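Local atomic coordinates of sensor protein TorS (Vibrio parahaemolyticus, PDB entry 3O1I), a protein that probably acts as a sensor histidine kinase that transfers phosphate from ATP to histidine, here represented by its sensor domain in complex with the periplasmic protein TorT. Residues 116-121 with 210-215; 110-115 with 165-170. All coordinates share one frame; numbering follows the deposited sequence.

Contacts 1 and 2 are neighbours on the long helix 63-138, with centres about 10 Å apart. Residues 110-115 meet helix 142-180. The next residues, 116-121, meet the turn that leads into helix 213-227. The contacts touch at two places: R116 NH1 lies close to H167 NE2, and V119 CG2 packs 4.0 Å from H167 CB. Both also reach the second copy of TorS and the chain of TorT, so this part of the sensor domain lies close to both partner chains. Neither contact forms a catalytic site. The kinase and phosphorelay domains belong to other parts of the full-length protein. The centre of contact 1 is about 33 Å from the chain centre, that of contact 2 about 25 Å.

Contact 1: 116-121 with 210-215; sequences RTQVQN and VEDPTR
The R215 guanidinium meets the side-chain amide of N121 at its edge, with the two planes only 6° apart. T117 CG2 and Q118 CG approach the guanidinium obliquely. T117 CG2 is 3.6 Å from R215 NH2, and Q118 CG is 3.5 Å from R215 NH1. R215 stretches straight out from CG to NE, which carries its head across to helix 63-138. Further back, R215 CD packs 3.9 Å from Q118 CG, and the two side chains run past each other in opposite directions. The contact thus joins the long helix 63-138 of the all-helical sensor domain to the start of helix 213-227. D212 is the N-cap residue there, though its carboxylate does not cap the helix. D212 OD2 lies 3.1 Å from Q118 OE1; both are acceptors as modelled, and no hydrogen bond links them. The other end of that amide, Q118 NE2, is hydrogen-bonded outside the two segments. T117 OG1 bonds to Q113 O in its own helix. L15 of the TorT chain packs on T117 and N121, while E211 forms a salt bridge to R300 of TorT.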
ATOM      1  N   ARG B 116       4.283  11.532  -1.076  1.00 39.93           N
ATOM      2  CA  ARG B 116       4.258  11.275  -2.516  1.00 42.88           C
ATOM      3  C   ARG B 116       5.001  12.409  -3.211  1.00 43.28           C
ATOM      4  O   ARG B 116       5.769  12.200  -4.155  1.00 41.83           O
ATOM      5  CB  ARG B 116       2.823  11.225  -3.029  1.00 43.71           C
ATOM      6  CG  ARG B 116       2.725  10.727  -4.443  1.00 47.32           C
ATOM      7  CD  ARG B 116       1.311  10.732  -4.961  1.00 52.81           C
ATOM      8  NE  ARG B 116       1.167   9.751  -6.033  1.00 59.44           N
ATOM      9  CZ  ARG B 116       1.035   8.440  -5.835  1.00 61.35           C
ATOM     10  NH1 ARG B 116       1.019   7.943  -4.604  1.00 61.77           N
ATOM     11  NH2 ARG B 116       0.928   7.617  -6.870  1.00 62.93           N
ATOM     12  N   THR B 117       4.751  13.616  -2.718  1.00 44.10           N
ATOM     13  CA  THR B 117       5.375  14.823  -3.225  1.00 45.42           C
ATOM     14  C   THR B 117       6.904  14.734  -3.133  1.00 45.35           C
ATOM     15  O   THR B 117       7.617  15.052  -4.088  1.00 45.33           O
ATOM     16  CB  THR B 117       4.900  16.028  -2.421  1.00 44.79           C
ATOM     17  OG1 THR B 117       3.481  16.154  -2.549  1.00 49.22           O
ATOM     18  CG2 THR B 117       5.537  17.272  -2.928  1.00 48.05           C
ATOM     19  N   GLN B 118       7.409  14.299  -1.984  1.00 44.58           N
ATOM     20  CA  GLN B 118       8.846  14.179  -1.805  1.00 44.16           C
ATOM     21  C   GLN B 118       9.406  13.138  -2.769  1.00 44.65           C
ATOM     22  O   GLN B 118      10.567  13.227  -3.179  1.00 44.28           O
ATOM     23  CB  GLN B 118       9.166  13.784  -0.370  1.00 44.14           C
ATOM     24  CG  GLN B 118       8.724  14.815   0.647  1.00 46.22           C
ATOM     25  CD  GLN B 118       8.862  14.330   2.084  1.00 49.14           C
ATOM     26  OE1 GLN B 118       9.965  14.087   2.579  1.00 47.54           O
ATOM     27  NE2 GLN B 118       7.732  14.182   2.758  1.00 52.48           N
ATOM     28  N   VAL B 119       8.589  12.148  -3.128  1.00 43.16           N
ATOM     29  CA  VAL B 119       9.033  11.112  -4.053  1.00 41.05           C
ATOM     30  C   VAL B 119       9.166  11.708  -5.447  1.00 42.25           C
ATOM     31  O   VAL B 119      10.100  11.387  -6.204  1.00 41.45           O
ATOM     32  CB  VAL B 119       8.049   9.919  -4.104  1.00 38.30           C
ATOM     33  CG1 VAL B 119       8.349   9.019  -5.297  1.00 35.55           C
ATOM     34  CG2 VAL B 119       8.183   9.105  -2.856  1.00 38.31           C
ATOM     35  N   GLN B 120       8.235  12.588  -5.782  1.00 42.22           N
ATOM     36  CA  GLN B 120       8.265  13.207  -7.086  1.00 45.43           C
ATOM     37  C   GLN B 120       9.367  14.259  -7.195  1.00 46.61           C
ATOM     38  O   GLN B 120      10.025  14.366  -8.242  1.00 46.68           O
ATOM     39  CB  GLN B 120       6.899  13.800  -7.401  1.00 47.30           C
ATOM     40  CG  GLN B 120       5.919  12.760  -7.938  1.00 52.62           C
ATOM     41  CD  GLN B 120       4.475  13.125  -7.668  1.00 56.65           C
ATOM     42  OE1 GLN B 120       4.023  14.229  -8.000  1.00 59.16           O
ATOM     43  NE2 GLN B 120       3.737  12.198  -7.062  1.00 57.50           N
ATOM     44  N   ASN B 121       9.572  15.019  -6.116  1.00 45.79           N
ATOM     45  CA  ASN B 121      10.605  16.045  -6.092  1.00 44.86           C
ATOM     46  C   ASN B 121      11.949  15.363  -6.291  1.00 44.97           C
ATOM     47  O   ASN B 121      12.602  15.546  -7.320  1.00 45.80           O
ATOM     48  CB  ASN B 121      10.608  16.796  -4.754  1.00 44.38           C
ATOM     49  CG  ASN B 121       9.416  17.723  -4.598  1.00 46.47           C
ATOM     50  OD1 ASN B 121       8.793  18.127  -5.586  1.00 47.22           O
ATOM     51  ND2 ASN B 121       9.099  18.076  -3.354  1.00 43.53           N
ATOM     52  N   VAL B 210      14.953  12.063   8.397  1.00 66.70           N
ATOM     53  CA  VAL B 210      14.969  12.659   7.060  1.00 71.42           C
ATOM     54  C   VAL B 210      15.453  14.115   7.079  1.00 75.25           C
ATOM     55  O   VAL B 210      15.082  14.906   7.956  1.00 75.64           O
ATOM     56  CB  VAL B 210      13.577  12.584   6.390  1.00 70.88           C
ATOM     57  CG1 VAL B 210      13.420  13.675   5.339  1.00 69.62           C
ATOM     58  CG2 VAL B 210      13.416  11.238   5.732  1.00 70.96           C
ATOM     59  N   GLU B 211      16.285  14.450   6.093  1.00 78.88           N
ATOM     60  CA  GLU B 211      16.879  15.781   5.948  1.00 82.35           C
ATOM     61  C   GLU B 211      15.911  16.960   5.798  1.00 82.49           C
ATOM     62  O   GLU B 211      16.060  17.969   6.490  1.00 83.25           O
ATOM     63  CB  GLU B 211      17.866  15.776   4.768  1.00 84.81           C
ATOM     64  CG  GLU B 211      18.338  17.162   4.315  1.00 90.09           C
ATOM     65  CD  GLU B 211      19.417  17.103   3.230  1.00 94.09           C
ATOM     66  OE1 GLU B 211      19.345  16.212   2.353  1.00 95.40           O
ATOM     67  OE2 GLU B 211      20.333  17.958   3.243  1.00 94.80           O
ATOM     68  N   ASP B 212      14.937  16.847   4.896  1.00 82.07           N
ATOM     69  CA  ASP B 212      13.970  17.925   4.672  1.00 82.08           C
ATOM     70  C   ASP B 212      13.491  18.511   6.009  1.00 79.46           C
ATOM     71  O   ASP B 212      12.696  17.903   6.716  1.00 80.07           O
ATOM     72  CB  ASP B 212      12.775  17.411   3.856  1.00 86.01           C
ATOM     73  CG  ASP B 212      13.190  16.806   2.511  1.00 89.86           C
ATOM     74  OD1 ASP B 212      14.213  17.245   1.930  1.00 91.95           O
ATOM     75  OD2 ASP B 212      12.481  15.897   2.019  1.00 90.03           O
ATOM     76  N   PRO B 213      13.960  19.722   6.352  1.00 76.72           N
ATOM     77  CA  PRO B 213      13.628  20.432   7.594  1.00 73.60           C
ATOM     78  C   PRO B 213      12.149  20.621   7.865  1.00 70.51           C
ATOM     79  O   PRO B 213      11.577  20.017   8.768  1.00 68.64           O
ATOM     80  CB  PRO B 213      14.326  21.784   7.428  1.00 73.89           C
ATOM     81  CG  PRO B 213      15.398  21.520   6.391  1.00 75.08           C
ATOM     82  CD  PRO B 213      14.676  20.622   5.432  1.00 75.77           C
ATOM     83  N   THR B 214      11.546  21.492   7.072  1.00 68.14           N
ATOM     84  CA  THR B 214      10.144  21.830   7.207  1.00 65.62           C
ATOM     85  C   THR B 214       9.215  20.633   7.060  1.00 62.14           C
ATOM     86  O   THR B 214       8.216  20.520   7.768  1.00 60.36           O
ATOM     87  CB  THR B 214       9.754  22.892   6.167  1.00 68.15           C
ATOM     88  OG1 THR B 214      10.708  23.964   6.195  1.00 71.44           O
ATOM     89  CG2 THR B 214       8.365  23.445   6.466  1.00 68.82           C
ATOM     90  N   ARG B 215       9.550  19.735   6.144  1.00 58.74           N
ATOM     91  CA  ARG B 215       8.723  18.564   5.903  1.00 55.69           C
ATOM     92  C   ARG B 215       8.833  17.463   6.938  1.00 54.99           C
ATOM     93  O   ARG B 215       7.897  16.688   7.117  1.00 53.76           O
ATOM     94  CB  ARG B 215       9.005  18.014   4.517  1.00 53.79           C
ATOM     95  CG  ARG B 215       8.488  18.928   3.429  1.00 50.07           C
ATOM     96  CD  ARG B 215       8.946  18.421   2.114  1.00 47.89           C
ATOM     97  NE  ARG B 215       8.254  19.047   1.007  1.00 44.57           N
ATOM     98  CZ  ARG B 215       8.589  18.819  -0.253  1.00 46.38           C
ATOM     99  NH1 ARG B 215       9.597  17.991  -0.519  1.00 46.10           N
ATOM    100  NH2 ARG B 215       7.925  19.406  -1.239  1.00 47.26           N
TER

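Contact 2: 110-115 with 165-170; sequences ELEQLT and ELHLLA
T115 OG1 sits among three polar groups. H167 ND1 donates a weak hydrogen bond to it across the contact, at 3.3 Å. Two carbonyl oxygens of its own helix are also near: E112 O at 2.9 Å and L111 O at 3.1 Å. The hydroxyl has one proton, and both oxygens are within its reach. The motif is an antiparallel helix pair within the helical bundle of the sensor domain. The axes of the two short segments approach to 8.8 Å at 165°, and segment 110-115 falls in a predicted coiled coil. With chi1 at 58°, the T115 hydroxyl lies close to the carbonyls one turn back, on the side where the edge of H167 passes. The hydroxyl meets the imidazole at its edge. E112 CD also lies at the ring edge, 3.6 Å from H167 CE1, with the carboxylate turned 43° from the ring. The exact fit of this carboxylate is doubtful, but E112 OE2 forms a salt bridge to R116 NH1. The H167 ring also meets the ring of H164 of the second subunit. M219 of helix 213-227 packs on T115 and L166, and M203 of helix 186-208 on A170. The small A170 side chain points at helix 63-138, with its CB 4.1 Å from L111 CG. A170 CB lies 4.2 Å from E112 CA. The same A170 CB is 3.7 Å from T115 OG1.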
ATOM      1  N   GLU B 110      -3.387  13.198   3.803  1.00 38.45           N
ATOM      2  CA  GLU B 110      -2.430  14.275   3.650  1.00 38.45           C
ATOM      3  C   GLU B 110      -1.014  13.713   3.693  1.00 36.27           C
ATOM      4  O   GLU B 110      -0.187  14.005   2.827  1.00 37.27           O
ATOM      5  CB  GLU B 110      -2.640  15.317   4.747  1.00 39.35           C
ATOM      6  CG  GLU B 110      -1.606  16.400   4.751  1.00 44.65           C
ATOM      7  CD  GLU B 110      -2.049  17.619   5.530  1.00 49.00           C
ATOM      8  OE1 GLU B 110      -2.895  17.473   6.445  1.00 53.51           O
ATOM      9  OE2 GLU B 110      -1.538  18.725   5.239  1.00 49.05           O
ATOM     10  N   LEU B 111      -0.745  12.902   4.705  1.00 35.01           N
ATOM     11  CA  LEU B 111       0.561  12.282   4.882  1.00 32.33           C
ATOM     12  C   LEU B 111       0.968  11.483   3.649  1.00 32.62           C
ATOM     13  O   LEU B 111       2.128  11.438   3.265  1.00 34.01           O
ATOM     14  CB  LEU B 111       0.530  11.362   6.087  1.00 27.41           C
ATOM     15  CG  LEU B 111       1.866  10.706   6.409  1.00 28.08           C
ATOM     16  CD1 LEU B 111       2.918  11.775   6.751  1.00 28.86           C
ATOM     17  CD2 LEU B 111       1.660   9.747   7.579  1.00 26.91           C
ATOM     18  N   GLU B 112       0.004  10.848   3.019  1.00 33.26           N
ATOM     19  CA  GLU B 112       0.321  10.059   1.850  1.00 35.15           C
ATOM     20  C   GLU B 112       0.769  10.988   0.725  1.00 33.38           C
ATOM     21  O   GLU B 112       1.829  10.804   0.149  1.00 34.46           O
ATOM     22  CB  GLU B 112      -0.907   9.225   1.466  1.00 36.16           C
ATOM     23  CG  GLU B 112      -0.684   8.250   0.350  1.00 37.33           C
ATOM     24  CD  GLU B 112      -0.730   8.915  -1.002  1.00 38.69           C
ATOM     25  OE1 GLU B 112      -1.636   9.740  -1.222  1.00 40.44           O
ATOM     26  OE2 GLU B 112       0.124   8.601  -1.851  1.00 41.43           O
ATOM     27  N   GLN B 113      -0.041  12.001   0.443  1.00 34.39           N
ATOM     28  CA  GLN B 113       0.240  13.002  -0.590  1.00 32.35           C
ATOM     29  C   GLN B 113       1.545  13.751  -0.287  1.00 33.21           C
ATOM     30  O   GLN B 113       2.328  14.066  -1.194  1.00 32.78           O
ATOM     31  CB  GLN B 113      -0.932  13.995  -0.676  1.00 28.88           C
ATOM     32  CG  GLN B 113      -2.235  13.353  -1.098  1.00 31.47           C
ATOM     33  CD  GLN B 113      -3.407  14.299  -1.011  1.00 34.24           C
ATOM     34  OE1 GLN B 113      -3.276  15.393  -0.468  1.00 37.84           O
ATOM     35  NE2 GLN B 113      -4.574  13.881  -1.532  1.00 30.39           N
ATOM     36  N   LEU B 114       1.783  14.032   0.991  1.00 33.45           N
ATOM     37  CA  LEU B 114       2.999  14.717   1.365  1.00 35.38           C
ATOM     38  C   LEU B 114       4.215  13.875   1.012  1.00 36.31           C
ATOM     39  O   LEU B 114       5.153  14.362   0.391  1.00 38.52           O
ATOM     40  CB  LEU B 114       3.015  15.042   2.859  1.00 34.09           C
ATOM     41  CG  LEU B 114       4.244  15.871   3.278  1.00 36.31           C
ATOM     42  CD1 LEU B 114       4.404  17.061   2.347  1.00 35.91           C
ATOM     43  CD2 LEU B 114       4.092  16.353   4.706  1.00 38.77           C
ATOM     44  N   THR B 115       4.217  12.613   1.401  1.00 36.86           N
ATOM     45  CA  THR B 115       5.363  11.789   1.085  1.00 38.51           C
ATOM     46  C   THR B 115       5.428  11.499  -0.402  1.00 39.68           C
ATOM     47  O   THR B 115       6.508  11.249  -0.930  1.00 41.28           O
ATOM     48  CB  THR B 115       5.339  10.466   1.846  1.00 37.65           C
ATOM     49  OG1 THR B 115       4.136   9.754   1.537  1.00 38.39           O
ATOM     50  CG2 THR B 115       5.418  10.726   3.321  1.00 35.38           C
ATOM     51  N   GLU B 165      10.037   3.965   0.254  1.00 42.63           N
ATOM     52  CA  GLU B 165       9.579   3.170   1.378  1.00 45.41           C
ATOM     53  C   GLU B 165       8.695   3.974   2.323  1.00 45.58           C
ATOM     54  O   GLU B 165       7.669   3.493   2.807  1.00 45.84           O
ATOM     55  CB  GLU B 165      10.782   2.606   2.147  1.00 49.07           C
ATOM     56  CG  GLU B 165      11.379   1.336   1.527  1.00 56.61           C
ATOM     57  CD  GLU B 165      10.356   0.191   1.414  1.00 61.68           C
ATOM     58  OE1 GLU B 165       9.811  -0.244   2.458  1.00 63.31           O
ATOM     59  OE2 GLU B 165      10.099  -0.274   0.277  1.00 63.03           O
ATOM     60  N   LEU B 166       9.109   5.207   2.582  1.00 45.29           N
ATOM     61  CA  LEU B 166       8.380   6.088   3.472  1.00 43.37           C
ATOM     62  C   LEU B 166       6.969   6.235   2.918  1.00 42.42           C
ATOM     63  O   LEU B 166       5.989   6.179   3.656  1.00 43.40           O
ATOM     64  CB  LEU B 166       9.083   7.440   3.528  1.00 43.31           C
ATOM     65  CG  LEU B 166       8.703   8.378   4.672  1.00 44.51           C
ATOM     66  CD1 LEU B 166       9.065   7.741   6.002  1.00 43.80           C
ATOM     67  CD2 LEU B 166       9.434   9.686   4.497  1.00 42.92           C
ATOM     68  N   HIS B 167       6.886   6.410   1.603  1.00 40.42           N
ATOM     69  CA  HIS B 167       5.617   6.553   0.900  1.00 36.70           C
ATOM     70  C   HIS B 167       4.831   5.261   1.051  1.00 36.54           C
ATOM     71  O   HIS B 167       3.632   5.276   1.313  1.00 35.81           O
ATOM     72  CB  HIS B 167       5.873   6.818  -0.581  1.00 33.15           C
ATOM     73  CG  HIS B 167       4.626   6.979  -1.384  1.00 34.30           C
ATOM     74  ND1 HIS B 167       3.500   7.602  -0.885  1.00 36.58           N
ATOM     75  CD2 HIS B 167       4.324   6.614  -2.652  1.00 33.42           C
ATOM     76  CE1 HIS B 167       2.558   7.611  -1.812  1.00 32.86           C
ATOM     77  NE2 HIS B 167       3.031   7.018  -2.892  1.00 34.72           N
ATOM     78  N   LEU B 168       5.523   4.142   0.876  1.00 36.37           N
ATOM     79  CA  LEU B 168       4.907   2.838   0.996  1.00 35.90           C
ATOM     80  C   LEU B 168       4.255   2.707   2.372  1.00 35.62           C
ATOM     81  O   LEU B 168       3.102   2.303   2.478  1.00 35.64           O
ATOM     82  CB  LEU B 168       5.966   1.749   0.805  1.00 38.46           C
ATOM     83  CG  LEU B 168       5.538   0.279   0.753  1.00 41.20           C
ATOM     84  CD1 LEU B 168       4.471   0.102  -0.307  1.00 42.90           C
ATOM     85  CD2 LEU B 168       6.741  -0.601   0.444  1.00 41.45           C
ATOM     86  N   LEU B 169       4.982   3.063   3.424  1.00 34.04           N
ATOM     87  CA  LEU B 169       4.451   2.963   4.775  1.00 34.70           C
ATOM     88  C   LEU B 169       3.273   3.886   5.025  1.00 35.30           C
ATOM     89  O   LEU B 169       2.304   3.513   5.700  1.00 35.66           O
ATOM     90  CB  LEU B 169       5.531   3.275   5.805  1.00 36.13           C
ATOM     91  CG  LEU B 169       6.739   2.349   5.857  1.00 36.44           C
ATOM     92  CD1 LEU B 169       7.405   2.502   7.215  1.00 36.94           C
ATOM     93  CD2 LEU B 169       6.313   0.912   5.639  1.00 36.32           C
ATOM     94  N   ALA B 170       3.368   5.101   4.507  1.00 34.03           N
ATOM     95  CA  ALA B 170       2.298   6.064   4.678  1.00 33.57           C
ATOM     96  C   ALA B 170       1.074   5.526   3.950  1.00 32.28           C
ATOM     97  O   ALA B 170      -0.055   5.705   4.387  1.00 32.12           O
ATOM     98  CB  ALA B 170       2.718   7.429   4.096  1.00 30.31           C
TER